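Local coordinates for protein transcriptional regulator (Streptococcus dysgalactiae, PDB 4YV9) that serves as the receptor for SHP pheromones in quorum sensing and probably regulates transcription by binding DNA through a helix-turn-helix domain, at residues Q14-S19 and L55-D60; K87-L92 and S114-T119; E138-Y143 and K165-S170; F227-G232 and R248-I253. One frame throughout, in Å; residues are numbered along the deposited sequence.

Interaction 1 of 4, residues Q14-S19 and L55-D60. With SO4 (sulfate ion), chain M.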
loop_
_atom_site.group_PDB
_atom_site.type_symbol
_atom_site.label_atom_id
_atom_site.label_comp_id
_atom_site.label_asym_id
_atom_site.label_seq_id
_atom_site.Cartn_x
_atom_site.Cartn_y
_atom_site.Cartn_z
ATOM N N GLN B 14 1.184 -13.647 -23.045
ATOM C CA GLN B 14 0.315 -13.423 -24.195
ATOM C C GLN B 14 -0.489 -12.139 -24.024
ATOM O O GLN B 14 -0.729 -11.411 -24.986
ATOM C CB GLN B 14 -0.622 -14.614 -24.407
ATOM C CG GLN B 14 0.125 -15.899 -24.782
ATOM C CD GLN B 14 -0.800 -17.091 -24.932
ATOM O OE1 GLN B 14 -1.831 -17.173 -24.277
ATOM N NE2 GLN B 14 -0.433 -18.021 -25.803
ATOM N N GLY B 15 -0.889 -11.859 -22.791
ATOM C CA GLY B 15 -1.652 -10.663 -22.493
ATOM C C GLY B 15 -0.890 -9.380 -22.797
ATOM O O GLY B 15 -1.498 -8.331 -23.032
ATOM N N LYS B 16 0.438 -9.466 -22.796
ATOM C CA LYS B 16 1.292 -8.333 -23.150
ATOM C C LYS B 16 1.795 -8.405 -24.587
ATOM O O LYS B 16 2.632 -7.600 -24.996
ATOM C CB LYS B 16 2.477 -8.243 -22.191
ATOM C CG LYS B 16 2.066 -7.797 -20.798
ATOM C CD LYS B 16 3.264 -7.586 -19.902
ATOM C CE LYS B 16 2.813 -7.124 -18.546
ATOM N NZ LYS B 16 3.600 -6.001 -17.969
ATOM N N GLN B 17 1.266 -9.363 -25.345
ATOM C CA GLN B 17 1.649 -9.586 -26.740
ATOM C C GLN B 17 3.149 -9.889 -26.890
ATOM O O GLN B 17 3.751 -9.560 -27.907
ATOM C CB GLN B 17 1.265 -8.375 -27.607
ATOM C CG GLN B 17 -0.040 -7.691 -27.204
ATOM C CD GLN B 17 -1.194 -8.669 -27.097
ATOM O OE1 GLN B 17 -1.310 -9.598 -27.899
ATOM N NE2 GLN B 17 -2.047 -8.472 -26.102
ATOM N N VAL B 18 3.738 -10.533 -25.880
ATOM C CA VAL B 18 5.177 -10.843 -25.854
ATOM C C VAL B 18 5.453 -12.290 -26.312
ATOM O O VAL B 18 4.746 -13.221 -25.924
ATOM C CB VAL B 18 5.737 -10.585 -24.429
ATOM C CG1 VAL B 18 7.170 -11.073 -24.272
ATOM C CG2 VAL B 18 5.646 -9.103 -24.107
ATOM N N SER B 19 6.456 -12.486 -27.171
ATOM C CA SER B 19 6.767 -13.830 -27.675
ATOM C C SER B 19 7.584 -14.634 -26.672
ATOM O O SER B 19 8.315 -14.077 -25.868
ATOM C CB SER B 19 7.548 -13.755 -28.997
ATOM O OG SER B 19 8.844 -13.209 -28.774
ATOM N N LEU B 55 9.072 -9.181 -18.340
ATOM C CA LEU B 55 7.697 -8.725 -18.526
ATOM C C LEU B 55 7.308 -7.553 -17.620
ATOM O O LEU B 55 6.151 -7.128 -17.633
ATOM C CB LEU B 55 6.726 -9.889 -18.278
ATOM C CG LEU B 55 6.876 -11.100 -19.208
ATOM C CD1 LEU B 55 6.082 -12.300 -18.641
ATOM C CD2 LEU B 55 6.387 -10.759 -20.604
ATOM N N ASN B 56 8.265 -7.045 -16.837
ATOM C CA ASN B 56 8.045 -5.932 -15.897
ATOM C C ASN B 56 6.925 -6.213 -14.873
ATOM O O ASN B 56 6.114 -5.337 -14.539
ATOM C CB ASN B 56 7.759 -4.643 -16.662
ATOM C CG ASN B 56 8.960 -4.182 -17.483
ATOM O OD1 ASN B 56 10.035 -3.938 -16.933
ATOM N ND2 ASN B 56 8.789 -4.088 -18.798
ATOM N N ILE B 57 6.894 -7.458 -14.424
ATOM C CA ILE B 57 5.987 -7.935 -13.384
ATOM C C ILE B 57 6.863 -8.453 -12.258
ATOM O O ILE B 57 7.839 -9.168 -12.491
ATOM C CB ILE B 57 5.060 -9.070 -13.881
ATOM C CG1 ILE B 57 4.284 -8.634 -15.124
ATOM C CG2 ILE B 57 4.099 -9.519 -12.768
ATOM C CD1 ILE B 57 3.680 -9.789 -15.899
ATOM N N THR B 58 6.568 -8.056 -11.040
ATOM C CA THR B 58 7.314 -8.583 -9.923
ATOM C C THR B 58 6.544 -9.800 -9.366
ATOM O O THR B 58 5.325 -9.905 -9.545
ATOM C CB THR B 58 7.529 -7.501 -8.878
ATOM O OG1 THR B 58 8.000 -8.088 -7.663
ATOM C CG2 THR B 58 6.228 -6.752 -8.637
ATOM N N ILE B 59 7.257 -10.721 -8.721
ATOM C CA ILE B 59 6.673 -12.008 -8.344
ATOM C C ILE B 59 5.488 -11.841 -7.385
ATOM O O ILE B 59 4.599 -12.685 -7.347
ATOM C CB ILE B 59 7.744 -12.961 -7.724
ATOM C CG1 ILE B 59 7.140 -14.326 -7.341
ATOM C CG2 ILE B 59 8.410 -12.334 -6.522
ATOM C CD1 ILE B 59 6.655 -15.155 -8.530
ATOM N N ASP B 60 5.428 -10.742 -6.640
ATOM C CA ASP B 60 4.272 -10.557 -5.745
ATOM C C ASP B 60 3.009 -10.205 -6.535
ATOM O O ASP B 60 1.902 -10.632 -6.198
ATOM C CB ASP B 60 4.555 -9.494 -4.684
ATOM C CG ASP B 60 5.122 -8.209 -5.265
ATOM O OD1 ASP B 60 6.073 -8.297 -6.059
ATOM O OD2 ASP B 60 4.631 -7.113 -4.907
HETATM S S SO4 M . 1.940 -17.346 -28.310
HETATM O O1 SO4 M . 1.961 -18.114 -27.068
HETATM O O2 SO4 M . 0.808 -16.420 -28.318
HETATM O O3 SO4 M . 3.176 -16.572 -28.438
HETATM O O4 SO4 M . 1.821 -18.267 -29.435
#

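Interaction 2 of 4, residues K87-L92 and S114-T119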
loop_
_atom_site.group_PDB
_atom_site.type_symbol
_atom_site.label_atom_id
_atom_site.label_comp_id
_atom_site.label_asym_id
_atom_site.label_seq_id
_atom_site.Cartn_x
_atom_site.Cartn_y
_atom_site.Cartn_z
ATOM N N LYS B 87 -20.100 -10.440 15.370
ATOM C CA LYS B 87 -20.165 -10.676 16.818
ATOM C C LYS B 87 -20.343 -12.151 17.187
ATOM O O LYS B 87 -20.839 -12.466 18.271
ATOM C CB LYS B 87 -21.303 -9.859 17.453
ATOM C CG LYS B 87 -21.188 -8.360 17.253
ATOM C CD LYS B 87 -19.837 -7.856 17.716
ATOM C CE LYS B 87 -19.648 -6.397 17.371
ATOM N NZ LYS B 87 -19.359 -6.169 15.931
ATOM N N ASN B 88 -19.935 -13.055 16.300
ATOM C CA ASN B 88 -20.132 -14.477 16.563
ATOM C C ASN B 88 -19.086 -15.006 17.528
ATOM O O ASN B 88 -17.961 -15.326 17.136
ATOM C CB ASN B 88 -20.113 -15.277 15.263
ATOM C CG ASN B 88 -20.624 -16.695 15.438
ATOM O OD1 ASN B 88 -20.155 -17.441 16.294
ATOM N ND2 ASN B 88 -21.615 -17.064 14.637
ATOM N N VAL B 89 -19.459 -15.078 18.800
ATOM C CA VAL B 89 -18.559 -15.590 19.822
ATOM C C VAL B 89 -18.364 -17.073 19.601
ATOM O O VAL B 89 -17.277 -17.611 19.809
ATOM C CB VAL B 89 -19.107 -15.338 21.245
ATOM C CG1 VAL B 89 -18.448 -16.258 22.268
ATOM C CG2 VAL B 89 -18.919 -13.887 21.622
ATOM N N ALA B 90 -19.429 -17.718 19.143
ATOM C CA ALA B 90 -19.474 -19.168 19.059
ATOM C C ALA B 90 -18.347 -19.759 18.209
ATOM O O ALA B 90 -17.633 -20.650 18.658
ATOM C CB ALA B 90 -20.825 -19.616 18.523
ATOM N N LYS B 91 -18.173 -19.290 16.986
ATOM C CA LYS B 91 -17.218 -19.988 16.135
ATOM C C LYS B 91 -15.815 -19.396 16.261
ATOM O O LYS B 91 -14.844 -20.008 15.819
ATOM C CB LYS B 91 -17.710 -20.006 14.692
ATOM C CG LYS B 91 -18.039 -18.645 14.161
ATOM C CD LYS B 91 -18.464 -18.701 12.707
ATOM C CE LYS B 91 -19.800 -19.369 12.494
ATOM N NZ LYS B 91 -20.126 -19.348 11.041
ATOM N N LEU B 92 -15.698 -18.231 16.899
ATOM C CA LEU B 92 -14.383 -17.738 17.315
ATOM C C LEU B 92 -13.861 -18.654 18.408
ATOM O O LEU B 92 -12.662 -18.861 18.548
ATOM C CB LEU B 92 -14.446 -16.296 17.819
ATOM C CG LEU B 92 -14.408 -15.191 16.765
ATOM C CD1 LEU B 92 -14.923 -13.908 17.370
ATOM C CD2 LEU B 92 -12.988 -14.988 16.209
ATOM N N SER B 114 -11.664 -11.538 23.379
ATOM C CA SER B 114 -11.965 -10.860 24.642
ATOM C C SER B 114 -12.733 -9.558 24.426
ATOM O O SER B 114 -13.380 -9.056 25.346
ATOM C CB SER B 114 -10.686 -10.560 25.423
ATOM O OG SER B 114 -9.923 -9.572 24.756
ATOM N N SER B 115 -12.650 -9.007 23.214
ATOM C CA SER B 115 -13.339 -7.756 22.894
ATOM C C SER B 115 -14.826 -7.940 22.631
ATOM O O SER B 115 -15.546 -6.960 22.468
ATOM C CB SER B 115 -12.694 -7.073 21.684
ATOM O OG SER B 115 -11.708 -6.135 22.087
ATOM N N ILE B 116 -15.287 -9.186 22.583
ATOM C CA ILE B 116 -16.710 -9.459 22.425
ATOM C C ILE B 116 -17.195 -10.497 23.439
ATOM O O ILE B 116 -18.395 -10.774 23.545
ATOM C CB ILE B 116 -17.041 -9.955 21.009
ATOM C CG1 ILE B 116 -16.480 -11.355 20.794
ATOM C CG2 ILE B 116 -16.503 -8.994 19.947
ATOM C CD1 ILE B 116 -16.797 -11.897 19.437
ATOM N N GLU B 117 -16.254 -11.078 24.173
ATOM C CA GLU B 117 -16.578 -12.031 25.234
ATOM C C GLU B 117 -15.434 -12.039 26.244
ATOM O O GLU B 117 -14.524 -12.864 26.153
ATOM C CB GLU B 117 -16.819 -13.430 24.655
ATOM C CG GLU B 117 -17.188 -14.496 25.664
ATOM C CD GLU B 117 -18.570 -14.288 26.253
ATOM O OE1 GLU B 117 -19.387 -13.558 25.642
ATOM O OE2 GLU B 117 -18.834 -14.864 27.328
ATOM N N PRO B 118 -15.491 -11.125 27.224
ATOM C CA PRO B 118 -14.369 -10.845 28.128
ATOM C C PRO B 118 -13.972 -12.036 29.013
ATOM O O PRO B 118 -12.881 -12.019 29.571
ATOM C CB PRO B 118 -14.898 -9.683 28.978
ATOM C CG PRO B 118 -16.371 -9.904 29.014
ATOM C CD PRO B 118 -16.733 -10.456 27.662
ATOM N N THR B 119 -14.836 -13.040 29.139
ATOM C CA THR B 119 -14.514 -14.251 29.899
ATOM C C THR B 119 -13.217 -14.943 29.393
ATOM O O THR B 119 -12.478 -15.561 30.165
ATOM C CB THR B 119 -15.708 -15.229 29.860
ATOM O OG1 THR B 119 -16.526 -15.029 31.027
ATOM C CG2 THR B 119 -15.253 -16.663 29.813
#

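Interaction 3 of 4, residues E138-Y143 and K165-S170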
loop_
_atom_site.group_PDB
_atom_site.type_symbol
_atom_site.label_atom_id
_atom_site.label_comp_id
_atom_site.label_asym_id
_atom_site.label_seq_id
_atom_site.Cartn_x
_atom_site.Cartn_y
_atom_site.Cartn_z
ATOM N N GLU B 138 14.495 -9.325 14.655
ATOM C CA GLU B 138 15.414 -8.274 14.187
ATOM C C GLU B 138 14.757 -7.276 13.221
ATOM O O GLU B 138 15.116 -6.093 13.188
ATOM C CB GLU B 138 16.646 -8.898 13.523
ATOM C CG GLU B 138 17.495 -9.758 14.433
ATOM C CD GLU B 138 18.180 -8.966 15.549
ATOM O OE1 GLU B 138 18.416 -7.740 15.393
ATOM O OE2 GLU B 138 18.509 -9.593 16.580
ATOM N N GLN B 139 13.828 -7.787 12.424
ATOM C CA GLN B 139 12.964 -7.006 11.550
ATOM C C GLN B 139 11.510 -7.401 11.652
ATOM O O GLN B 139 11.130 -8.554 11.469
ATOM C CB GLN B 139 13.483 -7.087 10.118
ATOM C CG GLN B 139 12.583 -7.611 8.985
ATOM C CD GLN B 139 13.178 -7.214 7.641
ATOM O OE1 GLN B 139 14.376 -6.928 7.592
ATOM N NE2 GLN B 139 12.395 -7.334 6.531
ATOM N N TRP B 140 10.704 -6.402 11.955
ATOM C CA TRP B 140 9.284 -6.569 12.146
ATOM C C TRP B 140 8.611 -6.642 10.790
ATOM O O TRP B 140 8.815 -5.778 9.937
ATOM C CB TRP B 140 8.740 -5.414 12.968
ATOM C CG TRP B 140 9.054 -5.488 14.422
ATOM C CD1 TRP B 140 10.274 -5.607 14.997
ATOM C CD2 TRP B 140 8.108 -5.412 15.494
ATOM N NE1 TRP B 140 10.155 -5.619 16.359
ATOM C CE2 TRP B 140 8.829 -5.502 16.693
ATOM C CE3 TRP B 140 6.715 -5.289 15.548
ATOM C CZ2 TRP B 140 8.213 -5.468 17.947
ATOM C CZ3 TRP B 140 6.099 -5.248 16.789
ATOM C CH2 TRP B 140 6.851 -5.341 17.975
ATOM N N GLY B 141 7.829 -7.691 10.578
ATOM C CA GLY B 141 7.087 -7.833 9.342
ATOM C C GLY B 141 5.617 -7.700 9.665
ATOM O O GLY B 141 5.257 -7.388 10.795
ATOM N N TYR B 142 4.774 -7.925 8.663
ATOM C CA TYR B 142 3.322 -7.902 8.848
ATOM C C TYR B 142 2.870 -8.740 10.058
ATOM O O TYR B 142 2.051 -8.293 10.869
ATOM C CB TYR B 142 2.661 -8.409 7.566
ATOM C CG TYR B 142 1.164 -8.303 7.522
ATOM C CD1 TYR B 142 0.545 -7.083 7.305
ATOM C CD2 TYR B 142 0.363 -9.439 7.651
ATOM C CE1 TYR B 142 -0.856 -6.982 7.255
ATOM C CE2 TYR B 142 -1.018 -9.353 7.591
ATOM C CZ TYR B 142 -1.623 -8.123 7.392
ATOM O OH TYR B 142 -2.998 -8.036 7.328
ATOM N N TYR B 143 3.418 -9.948 10.171
ATOM C CA TYR B 143 3.108 -10.873 11.279
ATOM C C TYR B 143 3.281 -10.237 12.656
ATOM O O TYR B 143 2.349 -10.217 13.476
ATOM C CB TYR B 143 4.003 -12.116 11.167
ATOM C CG TYR B 143 3.733 -13.270 12.127
ATOM C CD1 TYR B 143 2.522 -13.948 12.102
ATOM C CD2 TYR B 143 4.729 -13.733 12.991
ATOM C CE1 TYR B 143 2.297 -15.035 12.918
ATOM C CE2 TYR B 143 4.509 -14.824 13.818
ATOM C CZ TYR B 143 3.284 -15.464 13.776
ATOM O OH TYR B 143 3.031 -16.553 14.580
ATOM N N LYS B 165 8.782 1.160 20.155
ATOM C CA LYS B 165 10.092 1.695 19.767
ATOM C C LYS B 165 10.851 0.701 18.886
ATOM O O LYS B 165 11.455 1.086 17.889
ATOM C CB LYS B 165 10.950 2.041 20.996
ATOM C CG LYS B 165 10.599 3.358 21.677
ATOM C CD LYS B 165 11.581 3.701 22.805
ATOM C CE LYS B 165 12.954 4.037 22.262
ATOM N NZ LYS B 165 13.920 4.403 23.340
ATOM N N GLU B 166 10.831 -0.570 19.271
ATOM C CA GLU B 166 11.465 -1.608 18.468
ATOM C C GLU B 166 10.858 -1.655 17.075
ATOM O O GLU B 166 11.583 -1.659 16.080
ATOM C CB GLU B 166 11.343 -2.971 19.150
ATOM C CG GLU B 166 12.240 -3.123 20.364
ATOM C CD GLU B 166 13.656 -2.655 20.097
ATOM O OE1 GLU B 166 14.339 -3.246 19.233
ATOM O OE2 GLU B 166 14.083 -1.680 20.747
HETATM N N MSE B 167 9.530 -1.648 17.005
HETATM C CA MSE B 167 8.822 -1.779 15.734
HETATM C C MSE B 167 9.065 -0.616 14.773
HETATM O O MSE B 167 9.318 -0.836 13.586
HETATM C CB MSE B 167 7.322 -1.915 15.978
HETATM C CG MSE B 167 6.485 -1.804 14.717
HETATM SE SE MSE B 167 4.577 -1.694 15.204
HETATM C CE MSE B 167 4.612 0.051 16.077
ATOM N N VAL B 168 8.998 0.614 15.283
ATOM C CA VAL B 168 9.184 1.784 14.424
ATOM C C VAL B 168 10.609 1.901 13.882
ATOM O O VAL B 168 10.830 2.510 12.835
ATOM C CB VAL B 168 8.827 3.099 15.153
ATOM C CG1 VAL B 168 7.365 3.178 15.392
ATOM C CG2 VAL B 168 9.579 3.220 16.461
ATOM N N THR B 169 11.573 1.310 14.579
ATOM C CA THR B 169 12.959 1.405 14.145
ATOM C C THR B 169 13.435 0.165 13.377
ATOM O O THR B 169 14.533 0.163 12.804
ATOM C CB THR B 169 13.904 1.662 15.348
ATOM O OG1 THR B 169 13.785 0.599 16.301
ATOM C CG2 THR B 169 13.550 2.979 16.032
ATOM N N SER B 170 12.593 -0.859 13.312
ATOM C CA SER B 170 12.991 -2.127 12.716
ATOM C C SER B 170 11.978 -2.739 11.752
ATOM O O SER B 170 11.991 -3.945 11.549
ATOM C CB SER B 170 13.275 -3.145 13.823
ATOM O OG SER B 170 14.021 -2.558 14.874
#

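Interaction 4 of 4, residues F227-G232 and R248-I253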
loop_
_atom_site.group_PDB
_atom_site.type_symbol
_atom_site.label_atom_id
_atom_site.label_comp_id
_atom_site.label_asym_id
_atom_site.label_seq_id
_atom_site.Cartn_x
_atom_site.Cartn_y
_atom_site.Cartn_z
ATOM N N PHE B 227 -3.842 11.982 13.664
ATOM C CA PHE B 227 -2.705 12.630 14.319
ATOM C C PHE B 227 -2.977 14.110 14.605
ATOM O O PHE B 227 -2.532 14.638 15.619
ATOM C CB PHE B 227 -1.451 12.471 13.465
ATOM C CG PHE B 227 -0.192 12.973 14.121
ATOM C CD1 PHE B 227 0.181 12.533 15.384
ATOM C CD2 PHE B 227 0.625 13.873 13.469
ATOM C CE1 PHE B 227 1.341 12.993 15.986
ATOM C CE2 PHE B 227 1.789 14.335 14.068
ATOM C CZ PHE B 227 2.141 13.891 15.327
ATOM N N LEU B 228 -3.708 14.785 13.722
ATOM C CA LEU B 228 -4.119 16.167 14.002
ATOM C C LEU B 228 -4.908 16.206 15.311
ATOM O O LEU B 228 -4.717 17.084 16.142
ATOM C CB LEU B 228 -4.969 16.730 12.859
ATOM C CG LEU B 228 -5.529 18.139 13.030
ATOM C CD1 LEU B 228 -4.406 19.137 13.227
ATOM C CD2 LEU B 228 -6.343 18.485 11.796
ATOM N N TYR B 229 -5.779 15.219 15.494
ATOM C CA TYR B 229 -6.644 15.202 16.667
ATOM C C TYR B 229 -5.839 14.882 17.920
ATOM O O TYR B 229 -5.930 15.576 18.911
ATOM C CB TYR B 229 -7.775 14.187 16.503
ATOM C CG TYR B 229 -8.755 14.233 17.656
ATOM C CD1 TYR B 229 -8.508 13.529 18.834
ATOM C CD2 TYR B 229 -9.921 14.978 17.571
ATOM C CE1 TYR B 229 -9.392 13.563 19.887
ATOM C CE2 TYR B 229 -10.812 15.013 18.622
ATOM C CZ TYR B 229 -10.537 14.306 19.778
ATOM O OH TYR B 229 -11.414 14.345 20.828
ATOM N N VAL B 230 -5.030 13.833 17.832
ATOM C CA VAL B 230 -4.347 13.261 18.981
ATOM C C VAL B 230 -3.262 14.195 19.493
ATOM O O VAL B 230 -3.095 14.388 20.702
ATOM C CB VAL B 230 -3.735 11.889 18.601
ATOM C CG1 VAL B 230 -2.780 11.401 19.682
ATOM C CG2 VAL B 230 -4.852 10.868 18.330
ATOM N N HIS B 231 -2.525 14.780 18.556
ATOM C CA HIS B 231 -1.503 15.757 18.893
ATOM C C HIS B 231 -2.148 17.004 19.510
ATOM O O HIS B 231 -1.625 17.576 20.463
ATOM C CB HIS B 231 -0.690 16.112 17.644
ATOM C CG HIS B 231 0.510 16.958 17.923
ATOM N ND1 HIS B 231 1.115 17.733 16.956
ATOM C CD2 HIS B 231 1.224 17.151 19.057
ATOM C CE1 HIS B 231 2.143 18.373 17.486
ATOM N NE2 HIS B 231 2.232 18.035 18.759
ATOM N N GLY B 232 -3.297 17.410 18.974
ATOM C CA GLY B 232 -4.040 18.520 19.548
ATOM C C GLY B 232 -4.410 18.190 20.979
ATOM O O GLY B 232 -4.351 19.045 21.869
ATOM N N ARG B 248 -10.933 20.250 16.719
ATOM C CA ARG B 248 -12.147 20.631 15.994
ATOM C C ARG B 248 -11.943 20.555 14.471
ATOM O O ARG B 248 -12.861 20.197 13.742
ATOM C CB ARG B 248 -12.608 22.027 16.407
ATOM C CG ARG B 248 -13.511 22.004 17.633
ATOM C CD ARG B 248 -13.878 23.409 18.098
ATOM N NE ARG B 248 -12.683 24.233 18.255
ATOM C CZ ARG B 248 -12.583 25.254 19.098
ATOM N NH1 ARG B 248 -13.613 25.590 19.869
ATOM N NH2 ARG B 248 -11.451 25.940 19.169
ATOM N N GLN B 249 -10.741 20.889 13.998
ATOM C CA GLN B 249 -10.418 20.753 12.572
ATOM C C GLN B 249 -10.468 19.292 12.118
ATOM O O GLN B 249 -11.012 18.974 11.053
ATOM C CB GLN B 249 -9.036 21.352 12.278
ATOM C CG GLN B 249 -9.004 22.880 12.400
ATOM C CD GLN B 249 -7.599 23.430 12.303
ATOM O OE1 GLN B 249 -6.657 22.681 12.094
ATOM N NE2 GLN B 249 -7.454 24.739 12.452
ATOM N N ALA B 250 -9.915 18.401 12.933
ATOM C CA ALA B 250 -9.956 16.975 12.614
ATOM C C ALA B 250 -11.393 16.491 12.527
ATOM O O ALA B 250 -11.727 15.722 11.631
ATOM C CB ALA B 250 -9.182 16.161 13.642
ATOM N N LEU B 251 -12.248 16.954 13.443
ATOM C CA LEU B 251 -13.656 16.561 13.426
ATOM C C LEU B 251 -14.299 16.981 12.111
ATOM O O LEU B 251 -15.033 16.204 11.494
ATOM C CB LEU B 251 -14.431 17.180 14.606
ATOM C CG LEU B 251 -14.123 16.670 16.016
ATOM C CD1 LEU B 251 -14.953 17.398 17.096
ATOM C CD2 LEU B 251 -14.325 15.169 16.096
ATOM N N GLN B 252 -14.036 18.223 11.708
ATOM C CA GLN B 252 -14.551 18.764 10.449
ATOM C C GLN B 252 -14.135 17.902 9.254
ATOM O O GLN B 252 -14.931 17.675 8.334
ATOM C CB GLN B 252 -14.056 20.198 10.225
ATOM C CG GLN B 252 -14.622 21.246 11.175
ATOM C CD GLN B 252 -14.072 22.642 10.887
ATOM O OE1 GLN B 252 -14.232 23.174 9.786
ATOM N NE2 GLN B 252 -13.414 23.237 11.880
ATOM N N ILE B 253 -12.892 17.429 9.265
ATOM C CA ILE B 253 -12.400 16.571 8.178
ATOM C C ILE B 253 -13.253 15.290 8.076
ATOM O O ILE B 253 -13.783 14.978 7.010
ATOM C CB ILE B 253 -10.903 16.217 8.379
ATOM C CG1 ILE B 253 -10.058 17.484 8.243
ATOM C CG2 ILE B 253 -10.445 15.183 7.357
ATOM C CD1 ILE B 253 -8.588 17.298 8.511
#

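Interaction 1 of 4, residues Q14-S19 and L55-D60
A buried lysine ammonium closes the end of a helix: Lys16 NZ donates to Leu55 O at 2.8 Å, and with a C=O...N angle of 173° the donor sits almost straight out from the carbonyl. The side chain gets there with CG anti to the carbonyl carbon (chi1 -71°), then runs extended through CD and CE and bends only at its last torsion. On the way its CE passes Ile57 at a slant, 3.9 Å from Ile57 CD1. Next to this polar grip is an apolar one, in which Val18 CB, CG1 and CG2 all gather round Leu55 CD2, the nearest being CG1 at 3.8 Å. Both segments belong to the helix-turn-helix region, and both leave a helix through a Schellman motif. Gln17, with positive phi, ends helix 6-15, its N bonded to Gln14 O at 2.9 Å; Asn56, also with positive phi, ends helix 45-54. Lys16 therefore ties one helix end to the other. Its ammonium has a second partner, a salt bridge to Glu144 of the second subunit, which carries the contact into the dimer interface. Away from that junction, Gln14 NE2 donates at 2.7 Å to O1 of a sulfate ion, probably from the crystallisation liquor, which Arg13 also binds.

Interaction 2 of 4, residues K87-L92 and S114-T119
Ile116 reaches across to Val89 and Leu92, and its branches can be traced outward from CB. CB carries CG1 into the position between the backbone N and the carbonyl carbon (chi1 70°), which aims that branch at helix 89-98. CG1 meets Val89 CG2 at 3.6 Å, the two side chains lying alongside and pointing opposite ways. The other branch, CG2, points to the aliphatic part of Lys87, with CD 4.2 Å away. At the tip, CD1 has two neighbours: Val89 CG2 at 3.6 Å and Leu92 CD1 at 3.4 Å, a methyl pair closer than ordinary van der Waals contact, in which the Leu92 side chain crosses at about a right angle. Val89 is held from a second direction by Glu117, whose CB lies 3.7 Å from Val89 CG2. Helix 89-98 starts just here: Asn88 OD1 accepts from Lys91 N at 2.8 Å, an N-cap bond. The loop after helix 103-113 is thus laid against the first turn of that helix, while Tyr84 of helix 72-85 touches Ile116 and accepts from Lys87 NZ through its carbonyl. No hydrogen bond links the two segments, which implies that their mutual fit rests on the shape of the apolar groups around Ile116.

Interaction 3 of 4, residues E138-Y143 and K165-S170
Trp140 and Ser170 make the polar part of the contact. Trp140 N donates to Ser170 O at 2.8 Å with an N-H...O angle of 157°, the donor tilted 31° from the carbonyl plane. The same oxygen takes a CA-H...O contact from Gln139 CA at 3.2 Å, so two consecutive residues converge on one acceptor. Ser170 CB lies 3.5 Å from Glu138 O, while its OG turns back to the last turn of helix 157-169 and donates to Glu166 O at 2.9 Å. In this C-terminal domain of the TPR clan, the contact joins the loop leading into helix 142-151 to the C-terminal end of helix 157-169. Aromatic contacts make up the rest. Met167, a selenomethionine, puts CB over the six-membered ring of Trp140, 3.5 Å from its centroid and close to the ring normal, a CH-pi contact; Glu166 C lies over the same face of the indole as Met167 CB. Beyond CB the Met167 chain continues past Trp140 CE3, and the selenium reaches the ring obliquely as a Met-aromatic contact, 4.9 Å from SE to the centroid. Leu148 touches both Trp140 and Met167, and Leu134 of helix 124-136 also packs on the indole. Across the dimer, Gln17 of the second subunit lies on Glu138, and Thr65 of that subunit on Gln139.

Interaction 4 of 4, residues F227-G232 and R248-I253
Leu228 lays its CD2 methyl over the backbone of the facing helix, 3.7 Å from Ala250 N. The same methyl lies 4.0 Å from Gln249 CB and 4.2 Å from Ile253 CD1, so it touches two consecutive residues and a third one turn on. A chi1 of 177° turns CG directly away from the Leu228 backbone N and gives the side chain this reach. Beside it, Ala250 CB abuts Tyr229 CB at 3.7 Å and stands at the edge of the tyrosine ring, near its plane. Farther out along that ring, Tyr229 CE2 is met obliquely by Leu251 CD2 at 4.3 Å. The small Ala250 side chain marks the closest backbone approach, its CA 5.5 Å from that of Tyr229, and the segment axes come within 8.3 Å at 159°, nearly antiparallel. Such a pair of adjacent antiparallel helices, joined by a short loop, fits the helical-hairpin build of the TPR clan to which this domain belongs. Helix 260-273 closes one side, with Tyr266 and His269 edge-to-face to Tyr229 and Tyr263 on Leu251. Helices 179-197 and 201-215 pack on Phe227 of helix 221-236, while Leu257 of the second subunit meets Leu228 and Ile253.

The four contacts follow one another along the chain without nesting, and none touches another within the chain. Interaction 1 lies in the helix-turn-helix region, the others in the C-terminal Rgg domain. Interaction 2 sets the start of helix 89-98 against the loop after helix 103-113, interaction 3 the end of helix 157-169 against the loop before helix 142-151, and interaction 4 pairs helices 221-236 and 242-256. Centres of interactions 1 and 2 are 45 Å apart, those of 3 and 4 27 Å. Interactions 1, 3 and 4 reach the second subunit; interactions 1 and 3 of opposite subunits meet, Gln17 on Glu138 and Asn56 on Tyr143, linking the probable DNA-binding region to the partner's helical repeat domain.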